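Local coordinates for protein beta 1-3 glucanase (Clostridium beijerinckii NCIMB 8052, PDB 5H4E) that probably hydrolyses beta-1,3-glucans, as a glucanase domain of glycoside hydrolase family 64, at residues T132-F136 with S203-Y207; E196-L200 with L213-T217. All blocks are in the same frame, centred on the assembly; numbering follows the deposited sequence.

Contact 1 (T132-F136 with S203-Y207); sequences TGIMF and SDRIY
The guanidinium of R205 joins two loops by giving a hydrogen from NH1 to the backbone oxygen of I134, and the contact illustrates how an arginine held by its own neighbour can be aimed at a carbonyl remote in sequence. The bond from R205 NH1 to I134 O is 2.8 Å long and almost straight, at 177°. It lies in the guanidinium plane, yet it meets the carbonyl from above the carbonyl plane.

Charge pairing fixes the aim. R205 NE and NH1 grip D204 side-on, and both settle on one oxygen: NE to D204 OD2 and NH1 to D204 OD2 each measure 3.0 Å. The two nitrogens approach that oxygen from the same face of the carboxylate. With CG set between the backbone N and the carbonyl carbon (chi1 60°), D204 turns back beside the following residue, where OD1 also takes a weak bond from R205 N. The second terminal nitrogen, NH2, is bonded to the side chain of Q157, which also donates to F136 O, so guanidinium and loop share a further partner.

Water adds a bridge: it accepts from G133 N and donates to D204 OD2, the latter at 2.8 Å.

Van der Waals packing completes the contact. M135 runs away at first, but bends at both chi2 and chi3 to bring CE within 3.5 Å of D204 CB. R205 NH2 comes obliquely to 3.4 Å from F136 CE2, the guanidinium and ring planes 34° apart. Farther back along the arginine, CG rests over one face of the Y207 ring, offset toward its rim.

The arrangement is a side-on aspartate–arginine salt bridge whose NH1 also donates to a backbone carbonyl of the other loop, tying the loop that enters strand 136-144 of the large antiparallel sheet to the lead-in of strand 206-207.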
ATOM      1  N   THR A 132     -16.976  -5.352  -5.581  1.00 22.37           N
ATOM      2  CA  THR A 132     -16.513  -6.701  -5.892  1.00 24.18           C
ATOM      3  C   THR A 132     -16.397  -6.919  -7.398  1.00 22.33           C
ATOM      4  O   THR A 132     -17.309  -6.601  -8.159  1.00 21.77           O
ATOM      5  CB  THR A 132     -17.447  -7.784  -5.286  1.00 25.05           C
ATOM      6  OG1 THR A 132     -18.802  -7.516  -5.655  1.00 31.43           O
ATOM      7  CG2 THR A 132     -17.338  -7.778  -3.777  1.00 29.58           C
ATOM      8  N   GLY A 133     -15.257  -7.435  -7.836  1.00 21.90           N
ATOM      9  CA  GLY A 133     -15.074  -7.724  -9.243  1.00 21.98           C
ATOM     10  C   GLY A 133     -14.596  -6.583 -10.133  1.00 20.70           C
ATOM     11  O   GLY A 133     -14.243  -6.822 -11.295  1.00 20.03           O
ATOM     12  N   ILE A 134     -14.589  -5.349  -9.633  1.00 18.54           N
ATOM     13  CA  ILE A 134     -14.194  -4.221 -10.483  1.00 18.22           C
ATOM     14  C   ILE A 134     -12.668  -4.125 -10.617  1.00 18.62           C
ATOM     15  O   ILE A 134     -11.935  -4.302  -9.634  1.00 20.95           O
ATOM     16  CB  ILE A 134     -14.746  -2.890  -9.955  1.00 18.75           C
ATOM     17  CG1 ILE A 134     -16.277  -2.946  -9.845  1.00 20.74           C
ATOM     18  CG2 ILE A 134     -14.334  -1.741 -10.857  1.00 17.59           C
ATOM     19  CD1 ILE A 134     -16.887  -1.697  -9.224  1.00 21.94           C
ATOM     20  N   MET A 135     -12.197  -3.897 -11.838  1.00 19.02           N
ATOM     21  CA  MET A 135     -10.767  -3.703 -12.086  1.00 16.56           C
ATOM     22  C   MET A 135     -10.370  -2.338 -11.579  1.00 15.44           C
ATOM     23  O   MET A 135     -10.837  -1.322 -12.098  1.00 18.13           O
ATOM     24  CB  MET A 135     -10.438  -3.825 -13.572  1.00 19.45           C
ATOM     25  CG  MET A 135     -10.879  -5.149 -14.223  1.00 21.49           C
ATOM     26  SD  MET A 135     -10.005  -6.612 -13.623  1.00 22.34           S
ATOM     27  CE  MET A 135     -11.153  -7.187 -12.388  1.00 22.28           C
ATOM     28  N   PHE A 136      -9.540  -2.300 -10.543  1.00 15.97           N
ATOM     29  CA  PHE A 136      -9.052  -1.012 -10.041  1.00 16.68           C
ATOM     30  C   PHE A 136      -7.716  -1.170  -9.332  1.00 18.83           C
ATOM     31  O   PHE A 136      -7.381  -2.255  -8.845  1.00 15.95           O
ATOM     32  CB  PHE A 136     -10.073  -0.375  -9.081  1.00 17.61           C
ATOM     33  CG  PHE A 136     -10.166  -1.060  -7.737  1.00 17.09           C
ATOM     34  CD1 PHE A 136      -9.348  -0.680  -6.687  1.00 17.74           C
ATOM     35  CD2 PHE A 136     -11.090  -2.079  -7.525  1.00 19.04           C
ATOM     36  CE1 PHE A 136      -9.423  -1.309  -5.457  1.00 20.15           C
ATOM     37  CE2 PHE A 136     -11.177  -2.709  -6.293  1.00 19.57           C
ATOM     38  CZ  PHE A 136     -10.341  -2.327  -5.258  1.00 19.47           C
ATOM     39  N   SER A 203      -9.881 -14.680 -10.279  1.00 18.80           N
ATOM     40  CA  SER A 203      -9.893 -14.276 -11.675  1.00 21.39           C
ATOM     41  C   SER A 203      -9.746 -12.753 -11.814  1.00 22.28           C
ATOM     42  O   SER A 203      -9.188 -12.271 -12.802  1.00 22.23           O
ATOM     43  CB  SER A 203     -11.173 -14.765 -12.367  1.00 21.80           C
ATOM     44  OG  SER A 203     -12.309 -14.149 -11.800  1.00 20.57           O
ATOM     45  N   ASP A 204     -10.224 -12.003 -10.823  1.00 18.87           N
ATOM     46  CA  ASP A 204     -10.206 -10.541 -10.907  1.00 19.25           C
ATOM     47  C   ASP A 204      -8.959  -9.899 -10.287  1.00 20.21           C
ATOM     48  O   ASP A 204      -8.493  -8.862 -10.768  1.00 17.76           O
ATOM     49  CB  ASP A 204     -11.469  -9.945 -10.258  1.00 20.35           C
ATOM     50  CG  ASP A 204     -11.611 -10.304  -8.790  1.00 18.62           C
ATOM     51  OD1 ASP A 204     -11.091 -11.358  -8.368  1.00 18.42           O
ATOM     52  OD2 ASP A 204     -12.256  -9.526  -8.059  1.00 20.62           O
ATOM     53  N   ARG A 205      -8.423 -10.505  -9.227  1.00 18.46           N
ATOM     54  CA  ARG A 205      -7.216  -9.980  -8.582  1.00 17.18           C
ATOM     55  C   ARG A 205      -6.524 -11.066  -7.763  1.00 18.43           C
ATOM     56  O   ARG A 205      -7.114 -12.107  -7.466  1.00 16.78           O
ATOM     57  CB  ARG A 205      -7.558  -8.781  -7.682  1.00 17.47           C
ATOM     58  CG  ARG A 205      -8.232  -9.150  -6.346  1.00 16.72           C
ATOM     59  CD  ARG A 205      -9.107  -8.025  -5.807  1.00 18.93           C
ATOM     60  NE  ARG A 205     -10.234  -7.805  -6.710  1.00 15.02           N
ATOM     61  CZ  ARG A 205     -10.467  -6.685  -7.383  1.00 19.17           C
ATOM     62  NH1 ARG A 205     -11.511  -6.631  -8.201  1.00 20.10           N
ATOM     63  NH2 ARG A 205      -9.681  -5.622  -7.229  1.00 17.21           N
ATOM     64  N   ILE A 206      -5.274 -10.826  -7.393  1.00 16.68           N
ATOM     65  CA  ILE A 206      -4.614 -11.675  -6.406  1.00 13.01           C
ATOM     66  C   ILE A 206      -4.597 -10.958  -5.061  1.00 15.92           C
ATOM     67  O   ILE A 206      -4.082  -9.841  -4.946  1.00 16.53           O
ATOM     68  CB  ILE A 206      -3.170 -12.028  -6.805  1.00 18.84           C
ATOM     69  CG1 ILE A 206      -3.140 -12.665  -8.197  1.00 18.07           C
ATOM     70  CG2 ILE A 206      -2.542 -12.972  -5.757  1.00 13.45           C
ATOM     71  CD1 ILE A 206      -1.729 -12.764  -8.795  1.00 16.35           C
ATOM     72  N   TYR A 207      -5.160 -11.595  -4.043  1.00 15.02           N
ATOM     73  CA  TYR A 207      -5.212 -10.993  -2.720  1.00 14.65           C
ATOM     74  C   TYR A 207      -3.885 -11.118  -2.019  1.00 16.29           C
ATOM     75  O   TYR A 207      -3.236 -12.153  -2.083  1.00 15.58           O
ATOM     76  CB  TYR A 207      -6.319 -11.643  -1.873  1.00 17.91           C
ATOM     77  CG  TYR A 207      -7.680 -11.315  -2.434  1.00 16.27           C
ATOM     78  CD1 TYR A 207      -8.279 -10.099  -2.150  1.00 17.02           C
ATOM     79  CD2 TYR A 207      -8.347 -12.204  -3.279  1.00 17.68           C
ATOM     80  CE1 TYR A 207      -9.506  -9.765  -2.677  1.00 18.78           C
ATOM     81  CE2 TYR A 207      -9.583 -11.871  -3.825  1.00 19.46           C
ATOM     82  CZ  TYR A 207     -10.159 -10.659  -3.509  1.00 17.77           C
ATOM     83  OH  TYR A 207     -11.386 -10.317  -4.034  1.00 20.28           O
TER
HETATM   84  O   HOH W   1     -13.563  -8.529  -5.819  1.00 22.52           O

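Contact 2 (E196-L200 with L213-T217)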
ATOM      1  N   GLU A 196       0.928 -22.666  -0.129  1.00 21.83           N
ATOM      2  CA  GLU A 196       0.097 -21.831   0.747  1.00 20.55           C
ATOM      3  C   GLU A 196      -0.356 -20.528   0.086  1.00 19.63           C
ATOM      4  O   GLU A 196      -1.375 -19.948   0.468  1.00 19.72           O
ATOM      5  CB  GLU A 196       0.846 -21.496   2.045  1.00 21.35           C
ATOM      6  CG  GLU A 196       1.176 -22.700   2.903  1.00 25.12           C
ATOM      7  CD  GLU A 196       2.565 -23.265   2.629  1.00 24.74           C
ATOM      8  OE1 GLU A 196       3.149 -22.972   1.567  1.00 24.46           O
ATOM      9  OE2 GLU A 196       3.078 -24.006   3.493  1.00 30.77           O
ATOM     10  N   PHE A 197       0.402 -20.060  -0.903  1.00 21.09           N
ATOM     11  CA  PHE A 197       0.125 -18.757  -1.507  1.00 17.79           C
ATOM     12  C   PHE A 197      -0.637 -18.819  -2.816  1.00 20.38           C
ATOM     13  O   PHE A 197      -1.056 -17.783  -3.326  1.00 17.93           O
ATOM     14  CB  PHE A 197       1.437 -18.004  -1.733  1.00 16.65           C
ATOM     15  CG  PHE A 197       2.085 -17.564  -0.465  1.00 17.17           C
ATOM     16  CD1 PHE A 197       1.813 -16.313   0.064  1.00 18.84           C
ATOM     17  CD2 PHE A 197       2.944 -18.413   0.214  1.00 18.97           C
ATOM     18  CE1 PHE A 197       2.390 -15.904   1.246  1.00 19.70           C
ATOM     19  CE2 PHE A 197       3.526 -18.016   1.405  1.00 18.79           C
ATOM     20  CZ  PHE A 197       3.250 -16.751   1.919  1.00 19.19           C
ATOM     21  N   LYS A 198      -0.821 -20.023  -3.355  1.00 18.68           N
ATOM     22  CA  LYS A 198      -1.370 -20.173  -4.702  1.00 22.25           C
ATOM     23  C   LYS A 198      -2.836 -19.749  -4.824  1.00 24.53           C
ATOM     24  O   LYS A 198      -3.222 -19.137  -5.825  1.00 22.38           O
ATOM     25  CB  LYS A 198      -1.215 -21.624  -5.184  1.00 23.22           C
ATOM     26  CG  LYS A 198       0.224 -22.025  -5.493  1.00 27.57           C
ATOM     27  CD  LYS A 198       0.265 -23.279  -6.367  1.00 30.67           C
ATOM     28  CE  LYS A 198       1.699 -23.667  -6.738  1.00 30.77           C
ATOM     29  NZ  LYS A 198       2.345 -24.372  -5.617  1.00 37.11           N
ATOM     30  N   SER A 199      -3.657 -20.065  -3.825  1.00 22.06           N
ATOM     31  CA  SER A 199      -5.094 -19.801  -3.966  1.00 21.89           C
ATOM     32  C   SER A 199      -5.441 -18.347  -3.659  1.00 22.65           C
ATOM     33  O   SER A 199      -6.613 -17.977  -3.632  1.00 21.72           O
ATOM     34  CB  SER A 199      -5.920 -20.734  -3.072  1.00 24.76           C
ATOM     35  OG  SER A 199      -5.795 -20.413  -1.694  1.00 24.91           O
ATOM     36  N   LEU A 200      -4.425 -17.518  -3.440  1.00 18.74           N
ATOM     37  CA  LEU A 200      -4.651 -16.077  -3.338  1.00 19.65           C
ATOM     38  C   LEU A 200      -5.113 -15.527  -4.680  1.00 18.81           C
ATOM     39  O   LEU A 200      -5.703 -14.447  -4.748  1.00 17.70           O
ATOM     40  CB  LEU A 200      -3.377 -15.354  -2.877  1.00 16.20           C
ATOM     41  CG  LEU A 200      -2.983 -15.656  -1.431  1.00 17.67           C
ATOM     42  CD1 LEU A 200      -1.662 -14.931  -1.044  1.00 16.32           C
ATOM     43  CD2 LEU A 200      -4.116 -15.315  -0.457  1.00 15.64           C
ATOM     44  N   LEU A 213     -10.116 -11.540   0.477  1.00 19.24           N
ATOM     45  CA  LEU A 213     -10.416 -12.975   0.547  1.00 18.22           C
ATOM     46  C   LEU A 213      -9.146 -13.820   0.708  1.00 19.73           C
ATOM     47  O   LEU A 213      -9.143 -15.024   0.442  1.00 17.15           O
ATOM     48  CB  LEU A 213     -11.183 -13.425  -0.700  1.00 21.64           C
ATOM     49  CG  LEU A 213     -12.494 -12.695  -1.011  1.00 21.81           C
ATOM     50  CD1 LEU A 213     -13.137 -13.253  -2.288  1.00 19.10           C
ATOM     51  CD2 LEU A 213     -13.474 -12.776   0.164  1.00 23.00           C
ATOM     52  N   GLY A 214      -8.073 -13.174   1.147  1.00 18.90           N
ATOM     53  CA  GLY A 214      -6.818 -13.857   1.417  1.00 16.37           C
ATOM     54  C   GLY A 214      -6.939 -14.922   2.498  1.00 21.34           C
ATOM     55  O   GLY A 214      -7.776 -14.823   3.402  1.00 19.57           O
ATOM     56  N   THR A 215      -6.064 -15.923   2.420  1.00 21.84           N
ATOM     57  CA  THR A 215      -6.160 -17.109   3.258  1.00 20.90           C
ATOM     58  C   THR A 215      -5.304 -17.067   4.521  1.00 22.43           C
ATOM     59  O   THR A 215      -5.175 -18.079   5.223  1.00 21.48           O
ATOM     60  CB  THR A 215      -5.773 -18.346   2.457  1.00 21.62           C
ATOM     61  OG1 THR A 215      -4.467 -18.156   1.892  1.00 21.97           O
ATOM     62  CG2 THR A 215      -6.784 -18.573   1.331  1.00 21.81           C
ATOM     63  N   PHE A 216      -4.727 -15.909   4.821  1.00 18.77           N
ATOM     64  CA  PHE A 216      -3.804 -15.820   5.945  1.00 22.43           C
ATOM     65  C   PHE A 216      -4.385 -15.020   7.104  1.00 19.97           C
ATOM     66  O   PHE A 216      -3.689 -14.721   8.081  1.00 19.81           O
ATOM     67  CB  PHE A 216      -2.471 -15.212   5.497  1.00 20.89           C
ATOM     68  CG  PHE A 216      -1.636 -16.125   4.622  1.00 19.92           C
ATOM     69  CD1 PHE A 216      -2.043 -16.451   3.337  1.00 18.05           C
ATOM     70  CD2 PHE A 216      -0.430 -16.635   5.086  1.00 22.37           C
ATOM     71  CE1 PHE A 216      -1.278 -17.269   2.527  1.00 20.20           C
ATOM     72  CE2 PHE A 216       0.352 -17.467   4.285  1.00 22.03           C
ATOM     73  CZ  PHE A 216      -0.064 -17.783   3.001  1.00 17.40           C
ATOM     74  N   THR A 217      -5.666 -14.682   7.004  1.00 18.93           N
ATOM     75  CA  THR A 217      -6.364 -14.085   8.125  1.00 21.71           C
ATOM     76  C   THR A 217      -6.538 -15.134   9.218  1.00 26.32           C
ATOM     77  O   THR A 217      -6.314 -16.332   8.992  1.00 23.17           O
ATOM     78  CB  THR A 217      -7.745 -13.532   7.723  1.00 22.51           C
ATOM     79  OG1 THR A 217      -8.610 -14.625   7.407  1.00 25.08           O
ATOM     80  CG2 THR A 217      -7.632 -12.617   6.512  1.00 26.44           C
TER
HETATM   81  O   HOH W   2      -3.919 -19.082  -0.581  1.00 21.48           O
HETATM   82  O   HOH W   3      -8.243 -16.428  -1.794  1.00 23.69           O
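T215 and F216 pack against the short, weakly bonded helix 195-198 and the residues after it, in a helix-to-loop contact that shows how one short loop can combine water bridges with aromatic packing.

At the start of the loop the link is indirect. L213 O receives a hydrogen from a water that also donates to S199 O, at 2.8 and 2.9 Å respectively, so two carbonyls that could not bond each other are joined through a shared donor. G214 follows, its CA 3.6 Å from L200 CD2; this same methyl also lies against T215 N.

T215 points into the contact and divides its two branches. CG2 packs alongside S199 OG, whereas OG1, set between the backbone N and the carbonyl carbon (chi1 55°), accepts from a second water at 2.7 Å. That water donates to E196 O as well and is hydrogen-bonded to S199 OG, so it knits together the E196 carbonyl, the serine hydroxyl and the loop. OG1 has a further partner in the side chain of N222, farther along the same loop, which also bonds the T215 backbone.

F216 makes the apolar end. Its ring lies beside the carbonyl of E196, with CE1 3.4 Å from E196 O, and CZ also approaches E196 CB. L200 CD1 is a looser neighbour. F197 meets it ring to ring, the centres of the F197 and F216 rings 4.7 Å apart and the planes inclined at 31°, an oblique pair. Y225 meets both phenylalanines edge-to-face, making a cluster of three aromatic rings. Within it F216 leads with a single corner: CZ stands 3.5 Å above the plane of the F197 ring, directly over its centre.

How the contacts relate
The two contacts interlock along the chain, their segments alternating in the order 132-136, 196-200, 203-207 and 213-217, with centres about 14 Å apart. The region from helix 195-198 through strand 206-207 to the loop before helix 227-236 supplies three of the four segments. A probable backbone hydrogen bond from Y207 N to L200 O, at 3.0 Å, connects the two contacts directly, and the Y207 side chain packs against the backbone of L213 and G214. Strand 206-207, paired with strand 157-158, belongs to contact 1 and touches both segments of contact 2. Contact 1 ties this region to the large antiparallel sheet; contact 2 folds it back on itself, so the two adjoin through Y207 and I206 within the glucanase domain.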